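Local coordinates for protein exopolyphosphatase (Aquifex aeolicus, PDB 1T6C) that belongs to the actin-like Ppx/GppA phosphatases, binds calcium and probably hydrolyses phosphoanhydride bonds of polyphosphate or guanosine pentaphosphate, at residues A[248-259]-A[271-282]. Sequence-based numbering, arbitrary orientation.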
# COMPACT_ATOMS: atom_id res chain seq x y z
N PHE A 248 -6.05 16.26 -10.18
CA PHE A 248 -4.82 16.29 -10.95
C PHE A 248 -4.54 17.71 -11.47
O PHE A 248 -3.46 18.26 -11.30
CB PHE A 248 -4.83 15.29 -12.11
CG PHE A 248 -3.48 15.15 -12.74
CD1 PHE A 248 -2.58 14.19 -12.29
CD2 PHE A 248 -3.08 16.00 -13.76
CE1 PHE A 248 -1.29 14.10 -12.82
CE2 PHE A 248 -1.83 15.89 -14.29
CZ PHE A 248 -0.93 14.94 -13.82
N ASP A 249 -5.55 18.33 -12.05
CA ASP A 249 -5.40 19.67 -12.59
C ASP A 249 -5.10 20.72 -11.51
O ASP A 249 -4.36 21.68 -11.76
CB ASP A 249 -6.64 20.05 -13.37
CG ASP A 249 -6.77 19.28 -14.67
OD1 ASP A 249 -5.79 18.63 -15.16
OD2 ASP A 249 -7.88 19.24 -15.24
N THR A 250 -5.61 20.51 -10.30
CA THR A 250 -5.36 21.38 -9.17
C THR A 250 -3.92 21.26 -8.74
O THR A 250 -3.19 22.25 -8.64
CB THR A 250 -6.31 20.98 -8.02
OG1 THR A 250 -7.64 21.35 -8.39
CG2 THR A 250 -6.05 21.73 -6.75
N PHE A 251 -3.47 20.04 -8.51
CA PHE A 251 -2.11 19.85 -7.99
C PHE A 251 -1.05 20.19 -9.02
O PHE A 251 0.04 20.63 -8.67
CB PHE A 251 -1.93 18.44 -7.43
CG PHE A 251 -2.49 18.28 -6.08
CD1 PHE A 251 -3.63 17.57 -5.88
CD2 PHE A 251 -1.88 18.90 -5.00
CE1 PHE A 251 -4.14 17.43 -4.58
CE2 PHE A 251 -2.42 18.80 -3.74
CZ PHE A 251 -3.55 18.06 -3.53
N LYS A 252 -1.34 20.07 -10.31
CA LYS A 252 -0.35 20.39 -11.32
C LYS A 252 -0.04 21.90 -11.37
O LYS A 252 0.95 22.27 -11.96
CB LYS A 252 -0.74 19.80 -12.68
CG LYS A 252 -1.73 20.59 -13.47
CD LYS A 252 -2.03 19.85 -14.80
CE LYS A 252 -2.96 20.64 -15.69
NZ LYS A 252 -3.25 19.91 -16.97
N GLU A 253 -0.85 22.72 -10.72
CA GLU A 253 -0.64 24.17 -10.66
C GLU A 253 -0.05 24.63 -9.34
O GLU A 253 0.13 25.84 -9.12
CB GLU A 253 -1.98 24.89 -10.84
CG GLU A 253 -2.68 24.60 -12.14
CD GLU A 253 -1.88 25.01 -13.39
OE1 GLU A 253 -2.07 24.33 -14.45
OE2 GLU A 253 -1.08 26.00 -13.32
N ILE A 254 0.26 23.69 -8.44
CA ILE A 254 0.74 24.04 -7.10
C ILE A 254 2.15 23.52 -6.88
O ILE A 254 2.38 22.30 -6.95
CB ILE A 254 -0.18 23.50 -5.97
CG1 ILE A 254 -1.65 23.93 -6.20
CG2 ILE A 254 0.36 23.97 -4.59
CD1 ILE A 254 -2.65 23.27 -5.26
N PRO A 255 3.11 24.40 -6.57
CA PRO A 255 4.44 23.94 -6.22
C PRO A 255 4.38 23.00 -5.01
O PRO A 255 3.59 23.19 -4.11
CB PRO A 255 5.17 25.23 -5.87
CG PRO A 255 4.39 26.34 -6.46
CD PRO A 255 2.99 25.87 -6.47
N SER A 256 5.25 22.00 -4.99
CA SER A 256 5.17 20.95 -3.98
C SER A 256 5.16 21.49 -2.55
O SER A 256 4.41 20.99 -1.72
CB SER A 256 6.29 19.91 -4.14
OG SER A 256 7.58 20.47 -3.95
N GLU A 257 5.99 22.49 -2.28
CA GLU A 257 6.11 23.04 -0.93
C GLU A 257 4.84 23.74 -0.44
O GLU A 257 4.66 23.89 0.77
CB GLU A 257 7.29 24.01 -0.83
CG GLU A 257 8.60 23.51 -1.42
CD GLU A 257 8.88 24.05 -2.81
OE1 GLU A 257 7.94 24.14 -3.63
OE2 GLU A 257 10.06 24.38 -3.08
N GLU A 258 3.94 24.10 -1.36
CA GLU A 258 2.69 24.75 -1.05
C GLU A 258 1.54 23.77 -0.89
O GLU A 258 0.52 24.09 -0.33
CB GLU A 258 2.40 25.76 -2.18
CG GLU A 258 1.09 26.50 -2.11
CD GLU A 258 0.95 27.47 -0.96
OE1 GLU A 258 1.97 27.80 -0.28
OE2 GLU A 258 -0.22 27.88 -0.72
N ARG A 259 1.71 22.54 -1.38
CA ARG A 259 0.59 21.61 -1.45
C ARG A 259 0.02 21.29 -0.06
O ARG A 259 -1.19 21.27 0.08
CB ARG A 259 0.98 20.34 -2.20
CG ARG A 259 1.17 20.58 -3.66
CD ARG A 259 1.64 19.36 -4.42
NE ARG A 259 1.86 19.69 -5.82
CZ ARG A 259 2.55 18.94 -6.67
NH1 ARG A 259 3.05 17.77 -6.27
NH2 ARG A 259 2.70 19.33 -7.94
N ALA A 271 4.01 15.30 -0.51
CA ALA A 271 3.51 16.44 -1.26
C ALA A 271 4.05 16.52 -2.70
O ALA A 271 3.29 16.79 -3.64
CB ALA A 271 3.80 17.72 -0.51
N LYS A 272 5.35 16.25 -2.89
CA LYS A 272 5.91 16.31 -4.25
C LYS A 272 5.42 15.16 -5.14
O LYS A 272 5.01 15.39 -6.29
CB LYS A 272 7.43 16.36 -4.19
CG LYS A 272 8.08 16.67 -5.52
CD LYS A 272 9.38 17.41 -5.28
CE LYS A 272 10.39 17.02 -6.26
NZ LYS A 272 11.61 17.79 -5.99
N VAL A 273 5.42 13.94 -4.61
CA VAL A 273 5.00 12.79 -5.41
C VAL A 273 3.51 12.55 -5.61
O VAL A 273 3.15 11.72 -6.45
CB VAL A 273 5.63 11.47 -4.89
CG1 VAL A 273 7.14 11.59 -4.84
CG2 VAL A 273 5.04 11.10 -3.53
N ILE A 274 2.64 13.26 -4.88
CA ILE A 274 1.21 12.99 -4.97
C ILE A 274 0.69 13.19 -6.37
O ILE A 274 -0.19 12.44 -6.78
CB ILE A 274 0.38 13.80 -3.92
CG1 ILE A 274 -1.03 13.19 -3.84
CG2 ILE A 274 0.41 15.29 -4.20
CD1 ILE A 274 -1.84 13.81 -2.74
N LEU A 275 1.24 14.14 -7.14
CA LEU A 275 0.70 14.37 -8.49
C LEU A 275 0.86 13.13 -9.39
O LEU A 275 -0.07 12.70 -10.08
CB LEU A 275 1.38 15.60 -9.13
CG LEU A 275 0.84 15.98 -10.51
CD1 LEU A 275 -0.62 16.47 -10.41
CD2 LEU A 275 1.74 17.03 -11.16
N ALA A 276 2.02 12.51 -9.36
CA ALA A 276 2.29 11.28 -10.09
C ALA A 276 1.36 10.19 -9.66
O ALA A 276 0.86 9.43 -10.51
CB ALA A 276 3.77 10.83 -9.91
N GLY A 277 1.11 10.07 -8.36
CA GLY A 277 0.16 9.10 -7.87
C GLY A 277 -1.22 9.32 -8.44
O GLY A 277 -1.87 8.38 -8.85
N ILE A 278 -1.68 10.56 -8.41
CA ILE A 278 -3.01 10.86 -8.93
C ILE A 278 -3.07 10.48 -10.40
O ILE A 278 -4.07 9.91 -10.85
CB ILE A 278 -3.35 12.34 -8.74
CG1 ILE A 278 -3.45 12.69 -7.26
CG2 ILE A 278 -4.70 12.65 -9.38
CD1 ILE A 278 -3.45 14.19 -7.02
N GLY A 279 -2.02 10.74 -11.15
CA GLY A 279 -1.97 10.42 -12.58
C GLY A 279 -2.10 8.94 -12.89
O GLY A 279 -2.77 8.57 -13.88
N ILE A 280 -1.52 8.09 -12.05
CA ILE A 280 -1.63 6.67 -12.22
C ILE A 280 -3.10 6.28 -12.17
O ILE A 280 -3.56 5.51 -13.00
CB ILE A 280 -0.83 5.87 -11.14
CG1 ILE A 280 0.66 6.01 -11.38
CG2 ILE A 280 -1.29 4.38 -11.15
CD1 ILE A 280 1.49 5.41 -10.25
N PHE A 281 -3.83 6.78 -11.20
CA PHE A 281 -5.25 6.41 -11.08
C PHE A 281 -6.07 7.01 -12.19
O PHE A 281 -7.00 6.36 -12.68
CB PHE A 281 -5.80 6.82 -9.72
CG PHE A 281 -5.31 5.94 -8.61
CD1 PHE A 281 -4.23 6.31 -7.83
CD2 PHE A 281 -5.88 4.70 -8.41
CE1 PHE A 281 -3.76 5.46 -6.86
CE2 PHE A 281 -5.39 3.84 -7.43
CZ PHE A 281 -4.36 4.23 -6.66
N LEU A 282 -5.75 8.23 -12.61
CA LEU A 282 -6.53 8.91 -13.67
C LEU A 282 -6.36 8.12 -14.98
O LEU A 282 -7.35 7.75 -15.64
CB LEU A 282 -6.04 10.36 -13.81
CG LEU A 282 -6.82 11.20 -14.83
CD1 LEU A 282 -8.24 11.46 -14.29
CD2 LEU A 282 -6.02 12.48 -15.06
O HOH W 1 4.37 17.19 -8.92
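Leu275 lays its CD1 methyl over one face of the Phe248 ring, 3.6 Å from the centroid and 17° off the normal, a CH-pi contact; Ile278 CG2 and Gly279 N lie at the ring edge. With CG anti to the backbone N (chi1 -170°), the ring leaves its helix to lodge as a knob among Leu275, Ile278, Gly279 and Leu282. The Phe251 ring receives Ile274 CG2 over one face and Arg259 CG at its edge, in plane; Phe251 CD1 meets Ile278 CD1 at 3.6 Å. The third flat group, the Arg259 guanidinium, has Ser256 N above one face and Phe251 CB above the opposite one, both offset toward the rim, while at its edge lie the carbonyls of Ala271 and Lys272 and a water that accepts from Arg259 NH2 and donates to Lys272 O. In the actin-like fold of this protein, the contact packs helix 274-288 against the end of helix 241-251 and the turn leading into helix 256-262; Val188 and Phe191 of helix 185-199 also touch Phe248. The principal polar link is Arg259 NH1 to Ala271 O, 2.8 Å and 159° at the hydrogen, lying in the carbonyl plane; the bond from NH1 to Lys272 O is weak. On its own segment, Arg259 NE bonds Ile254 O at 2.9 Å, and NH2 adds weak bonds to Phe251 O and Ile254 O, so one buried cation joins the turn 251-254 to the backbone carbonyls of Ala271 and Lys272. A leucine in place of Arg259 removes every one of these donors and would probably leave the Ala271 and Ile254 carbonyls without those partners and the 251-254 turn less firmly fixed. Ser256 CB rests 3.6 Å from Lys272 CA, while its OG hydrogen-bonds Asp181.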